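Local coordinates for protein DJ-1 homolog D (Arabidopsis thaliana, PDB 4OGG) that belongs to the DJ-1/PfpI family and carries two DJ-1-like sequence repeats in tandem in a single chain, at residues D226-T240 and K254-L268. Residues are numbered along the deposited sequence; the frame is centred on the assembly and turned at random.
Sequences DAVCPEKKAGDRCPT and KPGHTFALTTNFDDL
Leu261 points its side chain into the bend of 226-240, where CD1 presses on Cys229 CB at 3.3 Å, tight for two carbons, and also touches Lys232 CB. Its backbone N and O both bond to the turn at 233-236: N donates to Asp236 O, and O receives Gly235 N from above the carbonyl plane. Two successive type II turns, Cys229-Lys232 and Lys233-Asp236, carry the chain from strand 224-228 to strand 237-244; 256-268, following the hairpin of 237-244 and 252-255, packs back along them, joining the hairpin's small sheet to the edge of the six-stranded mixed sheet of this DJ-1/PfpI domain. Arg237-Ala260 and Cys238-Phe259 form a short antiparallel pairing. Phe259, with CG anti to the backbone N (chi1 -178°), carries its ring in between strand 224-228 and helix 208-221; Ala227 CB meets the ring edge in plane, 3.6 Å from CE1, and Phe215 packs edge-to-face.

Thr262 turns OG1 between its own N and carbonyl carbon (chi1 67°), and Ala227 N donates to this hydroxyl at 2.8 Å, much as it might to a neighbouring strand's carbonyl. Ala227 O takes two donors, Thr262 N in the carbonyl plane on a lone pair and Thr263 N tilted from it. Asn264 OD1 accepts from Ala234 N at 2.9 Å. Pro230 lays CG over one face of Phe265, 4.0 Å from the ring centroid. Further out, Thr240 OG1 donates to His257 O at 2.6 Å.

The backbone groups of Ala227 and Leu261 and the N of Ala234 are thus met by direct bonds, and a water accepts from Cys229 N, while Leu261, Phe259 and Phe265 supply apolar filling.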
# COMPACT_ATOMS: atom_id res chain seq x y z
N ASP C 226 -3.79 30.00 -10.21
CA ASP C 226 -4.13 29.00 -11.20
C ASP C 226 -3.08 27.90 -11.26
O ASP C 226 -1.90 28.14 -11.03
CB ASP C 226 -4.28 29.63 -12.59
CG ASP C 226 -5.35 30.71 -12.63
OD1 ASP C 226 -6.47 30.45 -12.12
OD2 ASP C 226 -5.08 31.80 -13.17
N ALA C 227 -3.52 26.69 -11.57
CA ALA C 227 -2.63 25.54 -11.67
C ALA C 227 -2.79 24.90 -13.04
O ALA C 227 -3.91 24.61 -13.47
CB ALA C 227 -2.96 24.53 -10.57
N VAL C 228 -1.67 24.67 -13.72
CA VAL C 228 -1.70 24.07 -15.05
C VAL C 228 -0.69 22.94 -15.19
O VAL C 228 0.29 22.86 -14.45
CB VAL C 228 -1.42 25.11 -16.15
CG1 VAL C 228 -2.42 26.25 -16.06
CG2 VAL C 228 0.01 25.63 -16.03
N CYS C 229 -0.94 22.07 -16.17
CA CYS C 229 -0.07 20.94 -16.47
C CYS C 229 -0.24 20.62 -17.95
O CYS C 229 -1.36 20.61 -18.46
CB CYS C 229 -0.46 19.72 -15.64
SG CYS C 229 0.41 18.19 -16.08
N PRO C 230 0.87 20.38 -18.66
CA PRO C 230 0.78 20.06 -20.09
C PRO C 230 -0.13 18.86 -20.34
O PRO C 230 -0.23 17.96 -19.50
CB PRO C 230 2.23 19.79 -20.47
CG PRO C 230 2.98 20.70 -19.57
CD PRO C 230 2.27 20.51 -18.24
N GLU C 231 -0.79 18.85 -21.49
CA GLU C 231 -1.67 17.75 -21.88
C GLU C 231 -2.91 17.61 -21.00
O GLU C 231 -3.75 16.75 -21.25
CB GLU C 231 -0.91 16.43 -21.89
CG GLU C 231 0.19 16.36 -22.95
CD GLU C 231 0.92 15.03 -22.93
OE1 GLU C 231 0.27 13.98 -23.12
OE2 GLU C 231 2.16 15.04 -22.72
N LYS C 232 -3.03 18.44 -19.97
CA LYS C 232 -4.19 18.37 -19.09
C LYS C 232 -4.93 19.70 -19.04
O LYS C 232 -4.35 20.77 -19.24
CB LYS C 232 -3.79 17.92 -17.69
CG LYS C 232 -3.33 16.47 -17.64
CD LYS C 232 -3.13 15.96 -16.23
CE LYS C 232 -2.74 14.50 -16.22
NZ LYS C 232 -2.58 13.96 -14.84
N LYS C 233 -6.23 19.63 -18.77
CA LYS C 233 -7.06 20.83 -18.72
C LYS C 233 -7.70 21.01 -17.34
O LYS C 233 -7.57 20.14 -16.47
CB LYS C 233 -8.16 20.73 -19.78
CG LYS C 233 -7.69 20.17 -21.12
CD LYS C 233 -6.62 21.05 -21.76
CE LYS C 233 -6.11 20.43 -23.05
NZ LYS C 233 -7.19 20.20 -24.04
N ALA C 234 -8.38 22.13 -17.16
CA ALA C 234 -9.04 22.42 -15.90
C ALA C 234 -9.97 21.26 -15.55
O ALA C 234 -10.64 20.71 -16.43
CB ALA C 234 -9.84 23.71 -16.01
N GLY C 235 -9.99 20.88 -14.28
CA GLY C 235 -10.84 19.77 -13.87
C GLY C 235 -10.07 18.47 -13.75
O GLY C 235 -10.36 17.65 -12.88
N ASP C 236 -9.09 18.27 -14.63
CA ASP C 236 -8.29 17.06 -14.58
C ASP C 236 -7.53 17.03 -13.26
O ASP C 236 -7.34 18.06 -12.62
CB ASP C 236 -7.28 17.02 -15.74
CG ASP C 236 -7.95 16.81 -17.08
OD1 ASP C 236 -8.80 15.90 -17.18
OD2 ASP C 236 -7.61 17.53 -18.04
N ARG C 237 -7.10 15.84 -12.86
CA ARG C 237 -6.37 15.70 -11.61
C ARG C 237 -4.98 15.12 -11.84
O ARG C 237 -4.75 14.35 -12.78
CB ARG C 237 -7.13 14.81 -10.64
CG ARG C 237 -8.41 15.44 -10.10
CD ARG C 237 -9.08 14.53 -9.09
NE ARG C 237 -10.19 15.20 -8.42
CZ ARG C 237 -10.05 16.24 -7.60
NH1 ARG C 237 -8.85 16.72 -7.34
NH2 ARG C 237 -11.12 16.79 -7.04
N CYS C 238 -4.05 15.51 -10.98
CA CYS C 238 -2.68 15.03 -11.02
C CYS C 238 -2.43 14.27 -9.73
O CYS C 238 -2.77 14.76 -8.65
CB CYS C 238 -1.68 16.19 -11.06
SG CYS C 238 -1.38 16.94 -12.66
N PRO C 239 -1.87 13.06 -9.83
CA PRO C 239 -1.61 12.32 -8.60
C PRO C 239 -0.40 12.99 -7.95
O PRO C 239 0.39 13.63 -8.64
CB PRO C 239 -1.29 10.92 -9.11
CG PRO C 239 -0.61 11.20 -10.43
CD PRO C 239 -1.50 12.27 -11.02
N THR C 240 -0.26 12.89 -6.63
CA THR C 240 0.88 13.52 -5.99
C THR C 240 1.70 12.49 -5.24
O THR C 240 1.25 11.36 -5.01
CB THR C 240 0.46 14.63 -5.01
OG1 THR C 240 -0.28 14.07 -3.92
CG2 THR C 240 -0.39 15.68 -5.73
N LYS C 254 5.12 7.54 -1.35
CA LYS C 254 3.81 6.90 -1.36
C LYS C 254 2.80 7.92 -1.90
O LYS C 254 3.10 9.12 -1.99
CB LYS C 254 3.41 6.40 0.03
CG LYS C 254 3.48 7.41 1.16
CD LYS C 254 3.00 6.78 2.46
CE LYS C 254 3.41 7.60 3.66
NZ LYS C 254 4.90 7.57 3.83
N PRO C 255 1.61 7.46 -2.29
CA PRO C 255 0.59 8.37 -2.83
C PRO C 255 0.09 9.45 -1.88
O PRO C 255 -0.05 9.22 -0.68
CB PRO C 255 -0.54 7.41 -3.24
CG PRO C 255 0.18 6.14 -3.53
CD PRO C 255 1.16 6.06 -2.40
N GLY C 256 -0.15 10.63 -2.43
CA GLY C 256 -0.68 11.74 -1.66
C GLY C 256 -2.08 12.02 -2.19
O GLY C 256 -2.69 11.13 -2.79
N HIS C 257 -2.60 13.23 -1.97
CA HIS C 257 -3.93 13.58 -2.46
C HIS C 257 -3.84 13.91 -3.94
O HIS C 257 -2.82 14.43 -4.40
CB HIS C 257 -4.49 14.83 -1.78
CG HIS C 257 -4.51 14.79 -0.28
ND1 HIS C 257 -3.37 14.89 0.48
CD2 HIS C 257 -5.54 14.76 0.60
CE1 HIS C 257 -3.69 14.93 1.76
NE2 HIS C 257 -5.01 14.86 1.86
N THR C 258 -4.89 13.64 -4.70
CA THR C 258 -4.86 14.01 -6.11
C THR C 258 -5.14 15.51 -6.11
O THR C 258 -5.95 16.00 -5.31
CB THR C 258 -5.94 13.27 -6.93
OG1 THR C 258 -7.23 13.49 -6.36
CG2 THR C 258 -5.64 11.77 -6.95
N PHE C 259 -4.46 16.24 -6.98
CA PHE C 259 -4.62 17.69 -7.05
C PHE C 259 -5.30 18.09 -8.34
O PHE C 259 -4.90 17.66 -9.42
CB PHE C 259 -3.25 18.36 -6.92
CG PHE C 259 -3.30 19.85 -6.94
CD1 PHE C 259 -3.31 20.55 -8.14
CD2 PHE C 259 -3.36 20.57 -5.75
CE1 PHE C 259 -3.37 21.94 -8.16
CE2 PHE C 259 -3.42 21.96 -5.76
CZ PHE C 259 -3.42 22.65 -6.97
N ALA C 260 -6.32 18.93 -8.23
CA ALA C 260 -7.08 19.37 -9.39
C ALA C 260 -6.54 20.64 -10.04
O ALA C 260 -6.32 21.65 -9.37
CB ALA C 260 -8.55 19.58 -9.01
N LEU C 261 -6.33 20.58 -11.35
CA LEU C 261 -5.84 21.74 -12.10
C LEU C 261 -7.00 22.71 -12.27
O LEU C 261 -8.16 22.31 -12.19
CB LEU C 261 -5.30 21.30 -13.47
CG LEU C 261 -4.12 20.33 -13.44
CD1 LEU C 261 -3.69 20.01 -14.86
CD2 LEU C 261 -2.96 20.93 -12.65
N THR C 262 -6.68 23.98 -12.52
CA THR C 262 -7.71 25.00 -12.67
C THR C 262 -7.73 25.69 -14.03
O THR C 262 -8.77 26.22 -14.44
CB THR C 262 -7.55 26.10 -11.61
OG1 THR C 262 -6.34 26.82 -11.87
CG2 THR C 262 -7.49 25.50 -10.21
N THR C 263 -6.60 25.68 -14.72
CA THR C 263 -6.51 26.34 -16.01
C THR C 263 -5.90 25.46 -17.10
O THR C 263 -5.17 24.51 -16.81
CB THR C 263 -5.66 27.62 -15.90
OG1 THR C 263 -6.07 28.36 -14.74
CG2 THR C 263 -5.85 28.50 -17.13
N ASN C 264 -6.20 25.78 -18.35
CA ASN C 264 -5.67 25.01 -19.47
C ASN C 264 -4.30 25.56 -19.85
O ASN C 264 -4.12 26.76 -20.03
CB ASN C 264 -6.60 25.09 -20.68
CG ASN C 264 -8.01 24.62 -20.37
OD1 ASN C 264 -8.20 23.66 -19.62
ND2 ASN C 264 -9.00 25.28 -20.95
N PHE C 265 -3.33 24.65 -19.97
CA PHE C 265 -1.97 25.03 -20.33
C PHE C 265 -1.94 25.72 -21.69
O PHE C 265 -1.19 26.67 -21.90
CB PHE C 265 -1.07 23.79 -20.32
CG PHE C 265 0.39 24.10 -20.46
CD1 PHE C 265 0.97 24.22 -21.72
CD2 PHE C 265 1.19 24.27 -19.34
CE1 PHE C 265 2.33 24.51 -21.86
CE2 PHE C 265 2.55 24.55 -19.46
CZ PHE C 265 3.12 24.68 -20.73
N ASP C 266 -2.76 25.23 -22.62
CA ASP C 266 -2.83 25.81 -23.96
C ASP C 266 -3.22 27.28 -23.88
O ASP C 266 -2.43 28.16 -24.23
CB ASP C 266 -3.85 25.06 -24.81
CG ASP C 266 -3.57 23.58 -24.89
OD1 ASP C 266 -2.45 23.20 -25.29
OD2 ASP C 266 -4.48 22.78 -24.56
N ASP C 267 -4.44 27.54 -23.41
CA ASP C 267 -4.94 28.90 -23.27
C ASP C 267 -4.33 29.50 -22.01
O ASP C 267 -4.98 29.57 -20.97
CB ASP C 267 -6.47 28.88 -23.13
CG ASP C 267 -7.12 27.87 -24.06
OD1 ASP C 267 -6.88 27.94 -25.28
OD2 ASP C 267 -7.89 27.02 -23.56
N LEU C 268 -3.08 29.94 -22.12
CA LEU C 268 -2.40 30.52 -20.97
C LEU C 268 -1.55 31.73 -21.36
O LEU C 268 -0.59 31.61 -22.12
CB LEU C 268 -1.52 29.46 -20.31
CG LEU C 268 -0.92 29.78 -18.94
CD1 LEU C 268 -2.04 29.98 -17.93
CD2 LEU C 268 -0.01 28.65 -18.52
O HOH W 1 -3.52 22.46 -17.34
O HOH W 2 -2.06 10.84 -5.78